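Side-chain contacts in TraM protein (Plasmid R64, PDB 3WZ3), which is probably an inner-membrane component of the plasmid R64 type IVB secretion (conjugation) system, represented here by its periplasmic domain: residues V78-M83 against W88-Q93; M11-Q16 against S128-R133; R97-L100 against T105-P108; F22-D25 against S31-S34. All blocks are in the same frame, centred on the assembly; numbering follows the deposited sequence. Where two conformers were deposited one is given.

Interaction 1 (V78-M83 against W88-Q93)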
loop_
_atom_site.group_PDB
_atom_site.type_symbol
_atom_site.label_atom_id
_atom_site.label_comp_id
_atom_site.label_asym_id
_atom_site.label_seq_id
_atom_site.Cartn_x
_atom_site.Cartn_y
_atom_site.Cartn_z
ATOM N N VAL A 78 -13.621 6.473 -4.568
ATOM C CA VAL A 78 -14.871 5.717 -4.617
ATOM C C VAL A 78 -15.936 6.450 -3.797
ATOM O O VAL A 78 -17.008 6.777 -4.313
ATOM C CB VAL A 78 -14.689 4.316 -4.067
ATOM C CG1 VAL A 78 -15.989 3.540 -4.222
ATOM C CG2 VAL A 78 -13.568 3.610 -4.815
ATOM N N ARG A 79 -15.626 6.742 -2.537
ATOM C CA ARG A 79 -16.551 7.410 -1.632
ATOM C C ARG A 79 -15.778 7.995 -0.466
ATOM O O ARG A 79 -14.600 7.666 -0.245
ATOM C CB ARG A 79 -17.594 6.428 -1.103
ATOM C CG ARG A 79 -17.025 5.448 -0.079
ATOM C CD ARG A 79 -18.077 4.498 0.483
ATOM N NE ARG A 79 -18.720 3.761 -0.597
ATOM C CZ ARG A 79 -18.241 2.639 -1.122
ATOM N NH1 ARG A 79 -17.131 2.090 -0.632
ATOM N NH2 ARG A 79 -18.877 2.050 -2.120
ATOM N N GLN A 80 -16.429 8.883 0.266
ATOM C CA GLN A 80 -15.860 9.448 1.472
ATOM C C GLN A 80 -16.993 9.712 2.429
ATOM O O GLN A 80 -18.165 9.692 2.036
ATOM C CB GLN A 80 -15.096 10.732 1.182
ATOM C CG GLN A 80 -15.945 11.866 0.569
ATOM C CD GLN A 80 -15.101 13.101 0.335
ATOM O OE1 GLN A 80 -14.365 13.526 1.223
ATOM N NE2 GLN A 80 -15.151 13.649 -0.878
ATOM N N GLY A 81 -16.656 9.946 3.686
ATOM C CA GLY A 81 -17.686 10.115 4.696
ATOM C C GLY A 81 -17.083 10.064 6.069
ATOM O O GLY A 81 -15.855 10.196 6.222
ATOM N N GLN A 82 -17.922 9.886 7.080
ATOM C CA GLN A 82 -17.412 9.769 8.430
ATOM C C GLN A 82 -17.987 8.541 9.067
ATOM O O GLN A 82 -19.117 8.142 8.768
ATOM C CB GLN A 82 -17.703 11.026 9.268
ATOM C CG GLN A 82 -19.174 11.358 9.403
ATOM C CD GLN A 82 -19.414 12.659 10.156
ATOM O OE1 GLN A 82 -18.578 13.087 10.933
ATOM N NE2 GLN A 82 -20.560 13.284 9.919
HETATM N N MSE A 83 -17.193 7.925 9.926
HETATM C CA MSE A 83 -17.645 6.783 10.706
HETATM C C MSE A 83 -18.466 7.282 11.880
HETATM O O MSE A 83 -18.606 8.499 12.075
HETATM C CB MSE A 83 -16.443 5.973 11.193
HETATM C CG MSE A 83 -15.715 5.238 10.083
HETATM SE SE MSE A 83 -13.891 4.705 10.552
HETATM C CE MSE A 83 -12.978 6.355 10.079
ATOM N N TRP A 88 -13.255 11.323 9.735
ATOM C CA TRP A 88 -13.419 11.379 8.287
ATOM C C TRP A 88 -12.558 10.309 7.633
ATOM O O TRP A 88 -11.458 10.025 8.092
ATOM C CB TRP A 88 -13.052 12.762 7.714
ATOM C CG TRP A 88 -13.679 12.980 6.378
ATOM C CD1 TRP A 88 -13.080 12.881 5.151
ATOM C CD2 TRP A 88 -15.055 13.287 6.132
ATOM N NE1 TRP A 88 -14.002 13.131 4.160
ATOM C CE2 TRP A 88 -15.220 13.378 4.736
ATOM C CE3 TRP A 88 -16.158 13.510 6.957
ATOM C CZ2 TRP A 88 -16.460 13.662 4.146
ATOM C CZ3 TRP A 88 -17.387 13.774 6.371
ATOM C CH2 TRP A 88 -17.524 13.858 4.987
ATOM N N PHE A 89 -13.073 9.716 6.571
ATOM C CA PHE A 89 -12.329 8.725 5.791
ATOM C C PHE A 89 -12.593 8.932 4.308
ATOM O O PHE A 89 -13.599 9.546 3.896
ATOM C CB PHE A 89 -12.719 7.295 6.181
ATOM C CG PHE A 89 -14.079 6.887 5.672
ATOM C CD1 PHE A 89 -14.217 6.322 4.415
ATOM C CD2 PHE A 89 -15.220 7.099 6.452
ATOM C CE1 PHE A 89 -15.482 5.970 3.923
ATOM C CE2 PHE A 89 -16.482 6.733 5.972
ATOM C CZ PHE A 89 -16.605 6.178 4.712
ATOM N N TRP A 90 -11.672 8.404 3.508
ATOM C CA TRP A 90 -11.793 8.382 2.060
ATOM C C TRP A 90 -11.448 6.969 1.600
ATOM O O TRP A 90 -10.495 6.362 2.112
ATOM C CB TRP A 90 -10.787 9.302 1.382
ATOM C CG TRP A 90 -10.744 10.731 1.802
ATOM C CD1 TRP A 90 -11.331 11.799 1.154
ATOM C CD2 TRP A 90 -10.012 11.291 2.903
ATOM N NE1 TRP A 90 -11.011 12.978 1.805
ATOM C CE2 TRP A 90 -10.210 12.681 2.878
ATOM C CE3 TRP A 90 -9.216 10.745 3.917
ATOM C CZ2 TRP A 90 -9.632 13.529 3.805
ATOM C CZ3 TRP A 90 -8.649 11.600 4.844
ATOM C CH2 TRP A 90 -8.861 12.976 4.779
ATOM N N THR A 91 -12.198 6.439 0.641
ATOM C CA THR A 91 -11.869 5.157 0.014
ATOM C C THR A 91 -11.495 5.393 -1.443
ATOM O O THR A 91 -12.278 5.963 -2.212
ATOM C CB THR A 91 -13.055 4.195 0.110
ATOM O OG1 THR A 91 -13.356 3.930 1.488
ATOM C CG2 THR A 91 -12.759 2.875 -0.627
ATOM N N PHE A 92 -10.302 4.937 -1.824
ATOM C CA PHE A 92 -9.765 5.093 -3.167
ATOM C C PHE A 92 -9.505 3.741 -3.793
ATOM O O PHE A 92 -9.262 2.757 -3.099
ATOM C CB PHE A 92 -8.414 5.838 -3.142
ATOM C CG PHE A 92 -8.502 7.268 -2.665
ATOM C CD1 PHE A 92 -8.871 8.287 -3.528
ATOM C CD2 PHE A 92 -8.213 7.584 -1.357
ATOM C CE1 PHE A 92 -8.949 9.607 -3.076
ATOM C CE2 PHE A 92 -8.287 8.882 -0.908
ATOM C CZ PHE A 92 -8.663 9.893 -1.766
ATOM N N GLN A 93 -9.479 3.697 -5.114
ATOM C CA GLN A 93 -8.967 2.533 -5.829
ATOM C C GLN A 93 -7.893 2.959 -6.809
ATOM O O GLN A 93 -8.028 3.986 -7.474
ATOM C CB GLN A 93 -10.099 1.786 -6.549
ATOM C CG GLN A 93 -10.937 0.907 -5.601
ATOM C CD GLN A 93 -12.050 0.180 -6.303
ATOM O OE1 GLN A 93 -12.213 0.315 -7.513
ATOM N NE2 GLN A 93 -12.849 -0.564 -5.548
HETATM O O HOH W 1 -15.627 2.488 1.801
HETATM O O HOH W 2 -12.588 15.474 1.488
#

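Interaction 2 (M11-Q16 against S128-R133)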
loop_
_atom_site.group_PDB
_atom_site.type_symbol
_atom_site.label_atom_id
_atom_site.label_comp_id
_atom_site.label_asym_id
_atom_site.label_seq_id
_atom_site.Cartn_x
_atom_site.Cartn_y
_atom_site.Cartn_z
HETATM N N MSE A 11 -5.561 11.302 -1.612
HETATM C CA MSE A 11 -5.217 10.442 -2.745
HETATM C C MSE A 11 -3.706 10.299 -2.919
HETATM O O MSE A 11 -3.206 9.196 -3.194
HETATM C CB MSE A 11 -5.851 10.936 -4.043
HETATM C CG MSE A 11 -5.850 9.839 -5.085
HETATM SE SE MSE A 11 -6.858 10.314 -6.658
HETATM C CE MSE A 11 -5.704 11.726 -7.286
ATOM N N ALA A 12 -2.987 11.417 -2.780
ATOM C CA ALA A 12 -1.529 11.411 -2.868
ATOM C C ALA A 12 -0.898 10.562 -1.746
ATOM O O ALA A 12 0.051 9.828 -1.985
ATOM C CB ALA A 12 -0.999 12.834 -2.817
ATOM N N PHE A 13 -1.435 10.647 -0.530
ATOM C CA PHE A 13 -0.945 9.834 0.587
ATOM C C PHE A 13 -1.051 8.348 0.222
ATOM O O PHE A 13 -0.124 7.577 0.434
ATOM C CB PHE A 13 -1.783 10.155 1.829
ATOM C CG PHE A 13 -1.370 9.417 3.065
ATOM C CD1 PHE A 13 -0.420 9.960 3.928
ATOM C CD2 PHE A 13 -1.964 8.212 3.412
ATOM C CE1 PHE A 13 -0.056 9.303 5.083
ATOM C CE2 PHE A 13 -1.592 7.545 4.573
ATOM C CZ PHE A 13 -0.627 8.099 5.414
ATOM N N GLY A 14 -2.180 7.941 -0.353
ATOM C CA GLY A 14 -2.358 6.549 -0.720
ATOM C C GLY A 14 -1.448 6.093 -1.837
ATOM O O GLY A 14 -0.903 4.987 -1.776
ATOM N N SER A 15 -1.270 6.923 -2.858
ATOM C CA SER A 15 -0.407 6.497 -3.963
ATOM C C SER A 15 1.050 6.430 -3.516
ATOM O O SER A 15 1.783 5.529 -3.945
ATOM C CB SER A 15 -0.584 7.372 -5.207
ATOM O OG SER A 15 -0.320 8.715 -4.920
ATOM N N GLN A 16 1.460 7.348 -2.649
ATOM C CA GLN A 16 2.814 7.314 -2.084
ATOM C C GLN A 16 3.019 6.041 -1.267
ATOM O O GLN A 16 4.062 5.381 -1.379
ATOM C CB GLN A 16 3.067 8.571 -1.247
ATOM C CG GLN A 16 3.050 9.846 -2.094
ATOM C CD GLN A 16 2.816 11.129 -1.290
ATOM O OE1 GLN A 16 2.770 11.110 -0.057
ATOM N NE2 GLN A 16 2.646 12.247 -1.997
ATOM N N SER A 128 1.220 13.432 9.678
ATOM C CA SER A 128 0.505 13.379 8.398
ATOM C C SER A 128 -0.987 13.580 8.589
ATOM O O SER A 128 -1.675 13.946 7.646
ATOM C CB SER A 128 0.685 12.010 7.727
ATOM O OG SER A 128 0.036 11.017 8.478
ATOM N N GLY A 129 -1.477 13.291 9.789
ATOM C CA GLY A 129 -2.903 13.299 10.061
ATOM C C GLY A 129 -3.704 12.218 9.365
ATOM O O GLY A 129 -4.939 12.308 9.315
HETATM N N MSE A 130 -3.031 11.198 8.832
HETATM C CA MSE A 130 -3.739 10.152 8.098
HETATM C C MSE A 130 -3.094 8.793 8.308
HETATM O O MSE A 130 -1.895 8.700 8.600
HETATM C CB MSE A 130 -3.702 10.462 6.601
HETATM C CG MSE A 130 -4.596 11.638 6.219
HETATM SE SE MSE A 130 -4.558 12.062 4.297
HETATM C CE MSE A 130 -2.858 12.994 4.248
ATOM N N GLU A 131 -3.880 7.744 8.094
ATOM C CA GLU A 131 -3.338 6.388 8.029
ATOM C C GLU A 131 -4.295 5.501 7.254
ATOM O O GLU A 131 -5.512 5.738 7.225
ATOM C CB GLU A 131 -3.096 5.824 9.438
ATOM C CG GLU A 131 -4.353 5.485 10.169
ATOM C CD GLU A 131 -4.145 5.176 11.642
ATOM O OE1 GLU A 131 -2.976 5.158 12.105
ATOM O OE2 GLU A 131 -5.155 4.946 12.348
ATOM N N ILE A 132 -3.753 4.474 6.617
ATOM C CA ILE A 132 -4.562 3.507 5.898
ATOM C C ILE A 132 -5.143 2.490 6.870
ATOM O O ILE A 132 -4.400 1.747 7.528
ATOM C CB ILE A 132 -3.686 2.781 4.864
ATOM C CG1 ILE A 132 -3.203 3.782 3.805
ATOM C CG2 ILE A 132 -4.461 1.618 4.252
ATOM C CD1 ILE A 132 -2.109 3.229 2.875
ATOM N N ARG A 133 -6.468 2.432 6.956
ATOM C CA ARG A 133 -7.109 1.483 7.866
ATOM C C ARG A 133 -7.567 0.201 7.209
ATOM O O ARG A 133 -7.891 -0.764 7.907
ATOM C CB ARG A 133 -8.288 2.113 8.602
ATOM C CG ARG A 133 -9.365 2.596 7.672
ATOM C CD ARG A 133 -10.640 2.989 8.432
ATOM N NE ARG A 133 -11.409 1.832 8.851
ATOM C CZ ARG A 133 -11.661 1.525 10.120
ATOM N NH1 ARG A 133 -11.200 2.300 11.099
ATOM N NH2 ARG A 133 -12.366 0.438 10.412
#

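Interaction 3 (R97-L100 against T105-P108)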
loop_
_atom_site.group_PDB
_atom_site.type_symbol
_atom_site.label_atom_id
_atom_site.label_comp_id
_atom_site.label_asym_id
_atom_site.label_seq_id
_atom_site.Cartn_x
_atom_site.Cartn_y
_atom_site.Cartn_z
ATOM N N ARG A 97 0.535 -2.395 -11.031
ATOM C CA ARG A 97 1.172 -3.524 -11.695
ATOM C C ARG A 97 2.494 -3.763 -10.985
ATOM O O ARG A 97 3.186 -2.820 -10.636
ATOM C CB ARG A 97 1.363 -3.262 -13.196
ATOM C CG ARG A 97 2.123 -2.017 -13.545
ATOM C CD ARG A 97 2.063 -1.761 -15.066
ATOM N NE ARG A 97 2.772 -0.547 -15.467
ATOM C CZ ARG A 97 4.076 -0.491 -15.727
ATOM N NH1 ARG A 97 4.824 -1.582 -15.629
ATOM N NH2 ARG A 97 4.635 0.657 -16.086
HETATM N N MSE A 98 2.817 -5.020 -10.735
HETATM C CA MSE A 98 4.059 -5.329 -10.024
HETATM C C MSE A 98 4.751 -6.550 -10.588
HETATM O O MSE A 98 4.132 -7.397 -11.228
HETATM C CB MSE A 98 3.807 -5.481 -8.518
HETATM C CG MSE A 98 2.993 -6.685 -8.118
HETATM SE SE MSE A 98 2.662 -6.789 -6.172
HETATM C CE MSE A 98 1.383 -5.346 -6.022
ATOM N N ARG A 99 6.048 -6.637 -10.346
ATOM C CA ARG A 99 6.832 -7.707 -10.947
ATOM C C ARG A 99 8.030 -8.053 -10.088
ATOM O O ARG A 99 8.732 -7.163 -9.622
ATOM C CB ARG A 99 7.308 -7.291 -12.345
ATOM C CG ARG A 99 7.912 -8.458 -13.117
ATOM C CD ARG A 99 8.308 -8.047 -14.513
ATOM N NE ARG A 99 8.477 -9.225 -15.358
ATOM C CZ ARG A 99 8.587 -9.188 -16.679
ATOM N NH1 ARG A 99 8.537 -8.026 -17.318
ATOM N NH2 ARG A 99 8.741 -10.317 -17.357
ATOM N N LEU A 100 8.261 -9.346 -9.890
ATOM C CA LEU A 100 9.478 -9.817 -9.232
ATOM C C LEU A 100 10.593 -9.908 -10.265
ATOM O O LEU A 100 10.421 -10.550 -11.301
ATOM C CB LEU A 100 9.215 -11.162 -8.546
ATOM C CG LEU A 100 8.337 -11.056 -7.299
ATOM C CD1 LEU A 100 7.674 -12.400 -6.944
ATOM C CD2 LEU A 100 9.164 -10.509 -6.139
ATOM N N THR A 105 16.728 -13.512 -14.317
ATOM C CA THR A 105 15.406 -13.479 -14.931
ATOM C C THR A 105 14.348 -12.893 -14.003
ATOM O O THR A 105 14.664 -12.423 -12.911
ATOM C CB THR A 105 14.955 -14.866 -15.437
ATOM O OG1 THR A 105 15.751 -15.890 -14.825
ATOM C CG2 THR A 105 15.109 -14.947 -16.955
ATOM N N SER A 106 13.099 -12.939 -14.455
ATOM C CA SER A 106 11.985 -12.296 -13.764
ATOM C C SER A 106 10.781 -13.224 -13.728
ATOM O O SER A 106 10.706 -14.191 -14.498
ATOM C CB SER A 106 11.583 -11.029 -14.511
ATOM O OG SER A 106 12.663 -10.124 -14.623
ATOM N N LYS A 107 9.831 -12.923 -12.845
ATOM C CA LYS A 107 8.520 -13.552 -12.889
ATOM C C LYS A 107 7.592 -12.685 -13.751
ATOM O O LYS A 107 7.866 -11.503 -14.007
ATOM C CB LYS A 107 7.929 -13.705 -11.484
ATOM C CG LYS A 107 8.830 -14.404 -10.467
ATOM C CD LYS A 107 9.001 -15.890 -10.737
ATOM C CE LYS A 107 9.905 -16.512 -9.676
ATOM N NZ LYS A 107 9.796 -18.006 -9.607
ATOM N N PRO A 108 6.483 -13.272 -14.213
ATOM C CA PRO A 108 5.543 -12.492 -15.019
ATOM C C PRO A 108 4.949 -11.331 -14.220
ATOM O O PRO A 108 4.717 -11.448 -13.006
ATOM C CB PRO A 108 4.458 -13.512 -15.360
ATOM C CG PRO A 108 5.146 -14.832 -15.268
ATOM C CD PRO A 108 6.086 -14.686 -14.117
HETATM O O HOH W 3 6.017 -11.051 -10.462
#

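Interaction 4 (F22-D25 against S31-S34)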
loop_
_atom_site.group_PDB
_atom_site.type_symbol
_atom_site.label_atom_id
_atom_site.label_comp_id
_atom_site.label_asym_id
_atom_site.label_seq_id
_atom_site.Cartn_x
_atom_site.Cartn_y
_atom_site.Cartn_z
ATOM N N PHE A 22 5.319 -1.557 -2.425
ATOM C CA PHE A 22 5.537 -2.601 -3.416
ATOM C C PHE A 22 6.779 -2.415 -4.281
ATOM O O PHE A 22 6.943 -3.088 -5.283
ATOM C CB PHE A 22 4.269 -2.824 -4.250
ATOM C CG PHE A 22 3.121 -3.341 -3.434
ATOM C CD1 PHE A 22 3.168 -4.607 -2.879
ATOM C CD2 PHE A 22 2.023 -2.550 -3.196
ATOM C CE1 PHE A 22 2.114 -5.077 -2.091
ATOM C CE2 PHE A 22 0.967 -3.011 -2.422
ATOM C CZ PHE A 22 1.016 -4.282 -1.868
ATOM N N ASN A 23 7.679 -1.544 -3.835
ATOM C CA ASN A 23 9.041 -1.482 -4.362
ATOM C C ASN A 23 10.027 -1.876 -3.278
ATOM O O ASN A 23 10.371 -1.076 -2.421
ATOM C CB ASN A 23 9.326 -0.104 -4.948
ATOM C CG ASN A 23 8.581 0.107 -6.257
ATOM O OD1 ASN A 23 9.046 -0.309 -7.316
ATOM N ND2 ASN A 23 7.412 0.724 -6.186
ATOM N N LEU A 24 10.440 -3.137 -3.321
ATOM C CA LEU A 24 11.196 -3.748 -2.238
ATOM C C LEU A 24 12.500 -4.318 -2.763
ATOM O O LEU A 24 12.569 -4.885 -3.863
ATOM C CB LEU A 24 10.383 -4.870 -1.599
ATOM C CG LEU A 24 9.041 -4.469 -0.977
ATOM C CD1 LEU A 24 8.331 -5.735 -0.505
ATOM C CD2 LEU A 24 9.186 -3.456 0.166
ATOM N N ASP A 25 13.531 -4.180 -1.943
ATOM C CA ASP A 25 14.875 -4.614 -2.303
ATOM C C ASP A 25 15.182 -5.973 -1.669
ATOM O O ASP A 25 14.842 -6.207 -0.509
ATOM C CB ASP A 25 15.853 -3.578 -1.772
ATOM C CG ASP A 25 17.275 -3.896 -2.113
ATOM O OD1 ASP A 25 17.929 -4.578 -1.299
ATOM O OD2 ASP A 25 17.739 -3.443 -3.183
ATOM N N SER A 31 13.428 -4.015 6.389
ATOM C CA SER A 31 13.549 -2.682 6.937
ATOM C C SER A 31 12.623 -1.713 6.184
ATOM O O SER A 31 12.010 -0.820 6.775
ATOM C CB SER A 31 15.010 -2.212 6.845
ATOM O OG SER A 31 15.890 -3.147 7.467
ATOM N N GLN A 32 12.502 -1.913 4.879
ATOM C CA GLN A 32 11.556 -1.113 4.107
ATOM C C GLN A 32 10.145 -1.329 4.615
ATOM O O GLN A 32 9.398 -0.368 4.821
ATOM C CB GLN A 32 11.653 -1.448 2.623
ATOM C CG GLN A 32 12.998 -0.992 1.976
ATOM C CD GLN A 32 13.180 -1.568 0.587
ATOM O OE1 GLN A 32 13.168 -2.789 0.402
ATOM N NE2 GLN A 32 13.344 -0.689 -0.417
ATOM N N ILE A 33 9.782 -2.590 4.824
ATOM C CA ILE A 33 8.427 -2.906 5.302
ATOM C C ILE A 33 8.137 -2.313 6.684
ATOM O O ILE A 33 7.112 -1.632 6.875
ATOM C CB ILE A 33 8.199 -4.422 5.266
ATOM C CG1 ILE A 33 8.063 -4.882 3.819
ATOM C CG2 ILE A 33 6.960 -4.789 6.079
ATOM C CD1 ILE A 33 8.185 -6.398 3.595
ATOM N N SER A 34 9.019 -2.498 7.655
ATOM C CA SER A 34 8.791 -1.948 8.986
ATOM C C SER A 34 8.682 -0.426 8.961
ATOM O O SER A 34 7.903 0.156 9.709
ATOM C CB SER A 34 9.829 -2.430 10.024
ATOM O OG SER A 34 11.133 -1.914 9.810
HETATM O O HOH W 4 13.614 -1.236 -3.538
#

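Interaction 1 (V78-M83 against W88-Q93)
Gln80 OE1 is gripped from two directions. Trp88 NE1 donates to it at 3.0 Å, in the plane of the indole and onto a carbonyl lone pair. A water gives it a second hydrogen bond and itself accepts from Trp90 NE1, so this water ties Gln80 to Trp90. The amide of Gln80 is turned 65° from the Trp88 ring. Gln80 CG lies between its backbone N and carbonyl carbon (chi1 61°), and the extended chain beyond brings OE1 to the indole N-H.

These residues belong to an antiparallel beta hairpin of strands 67-82 and 88-101. Gln80-Trp90 and Gln82-Trp88 are non-hydrogen-bonded pairs on one face of the sheet. Arg79-Thr91 and Gly81-Phe89 are hydrogen-bonded pairs. At the far end Val78 and Arg79 both face Thr91 in a classic beta bulge. Val78 N makes the shorter bond to Thr91 O, 2.8 Å, and Arg79 N adds a weak one.

Gly81 is flanked by two aromatic rings. Its CA sits over the six-membered ring of Trp88, 3.8 Å from the centroid, in a CH-pi contact. Its N lies over the Phe89 ring, displaced toward the rim. Trp88 also has Gln82 CB 3.7 Å from its CE3. On the same face as Phe89, Arg79 CG runs alongside Thr91 CB. A water bridges Arg79 NH1 and Thr91 OG1, and that hydroxyl also bonds Thr117 OG1 on strand 110-120.

Interaction 2 (M11-Q16 against S128-R133)
Phe13 of helix 7-22 lays one ring face on Met130, a selenomethionine of strand 130-139. Met130 CB stands over the ring centre, 4.0 Å from the centroid and 7° off the normal. With CG trans to the backbone N (chi1 -179°), the Phe13 side chain reaches out from the helix to the strand. Met130 runs past it in the opposite direction. Its chain is extended at chi2 and turns at chi3 (-78°), which brings CE to 3.9 Å from Phe13 CB. Met130 SE lies oblique to the ring, 4.8 Å from the centroid, in a Met-aromatic contact.

The far end of the ring meets the strand backbone: Phe13 CZ is 3.5 Å from Met130 O. Ile132 CG1 comes to the ring edge, 4.2 Å from Phe13 CE2. Ser128 OG lies 3.8 Å from Phe13 CE1. That hydroxyl oxygen accepts a hydrogen bond from Met130 N, closing an ST turn just ahead of the strand.

The contact is buried and largely apolar. It packs the N-terminal helix onto the last strand of the sheet, with Ile118 of neighbouring strand 110-120 touching both Phe13 and Met130. Ile132 also packs on Ala17 one turn further along the helix and on Ile116.

Interaction 3 (R97-L100 against T105-P108)
Leu100, Lys107 and Arg99 carry most of this contact. Leu100 O accepts from Lys107 N at 2.9 Å, with the donor tilted 21° from the carbonyl plane. Beside this bond the two side chains touch through their stems, Leu100 CB to Lys107 CG at 3.8 Å. Lys107 then bends at chi2 (-70°), and its amino group turns off to a salt bridge with Glu64. Leu100 packs on Ile57, Thr60 and Ile61 of helix 57-64.

Segment 97-100 is near the end of strand 88-101. Residues 105-108 lie in the connection that leads on to strand 110-120. The contact therefore closes the turn end of an antiparallel hairpin. A water continues the link between the two arms, accepting from Leu100 N and donating to Pro108 O.

Arg99 reaches across with its chain extended from CG to NE. NE, rather than a terminal nitrogen, donates to Lys107 O at 2.7 Å with an N-H...O angle of 156°. The oxygen sits at the guanidinium edge, close to its plane. Thus Lys107 is held through both its backbone N and its backbone O. Ser106 flanks the Arg99 guanidinium: its CB is 3.7 Å from Arg99 NE, and its OG lies over one face of the group.

Interaction 4 (F22-D25 against S31-S34)
One direct hydrogen bond joins the segments. Asp25 N donates to Gln32 OE1 at 2.8 Å, nearly straight at 171°. The N-H arrives in the plane of the side-chain amide and uses a lone pair of OE1. Gln32 projects from helix 29-35 with an extended chain (chi2 169°), which carries its amide to the loop backbone. The oxygen also lies 3.4 Å from Leu24 CA and 3.5 Å from Asp25 CB. A side-chain carbonyl thus takes up a main-chain N-H of a loop with no regular secondary structure.

The other end of the same amide is linked through water. Gln32 NE2 donates to a water at 3.2 Å, and the water makes a weak bond to Asn23 O. Both ends of the amide are in this way turned to the loop, which should limit its rotation.

Apolar contacts lie beneath. Leu24 and Gln32 run alongside in opposite senses, with Leu24 CD2 4.0 Å from Gln32 CB. Leu24 crosses Ile33 at about a right angle. Leu24 CD2 is 4.1 Å from Ile33 CG1, and Leu24 CD1 is 4.2 Å from Ile33 CD1.

Residues 23-25 lie in the connection between helix 7-22 and helix 29-35. The carboxylate of Asp25 points elsewhere, with OD1 accepting from the backbone N of Val27 and His28 near the start of the second helix. Leu24 and Ile33 both pack on Tyr48 of helix 42-54. Leu24 also forms a backbone hydrogen bond with Leu68 of strand 67-82.

Interactions 1 and 2 adjoin, with centres about 12 Å apart. Phe92 CZ is 3.4 Å from Met11 N, and Trp90 CZ3 is 4.2 Å from Met130 SE, so the hairpin and helix-strand contact share one packed region. Interactions 1 and 3 both use strand 88-101 but lie near its two ends, centres about 31 Å apart. Interactions 3 and 4 meet where Met98 CE touches Phe22 CD1 at 3.7 Å. Interactions 2 and 4 do not touch; their nearest atoms are about 7 Å apart, and helix 7-22 leads into the loop of interaction 4. Interaction 2 sets a helix against the four-stranded antiparallel sheet that interactions 1 and 3 help build, consistent with the NTF2 clan.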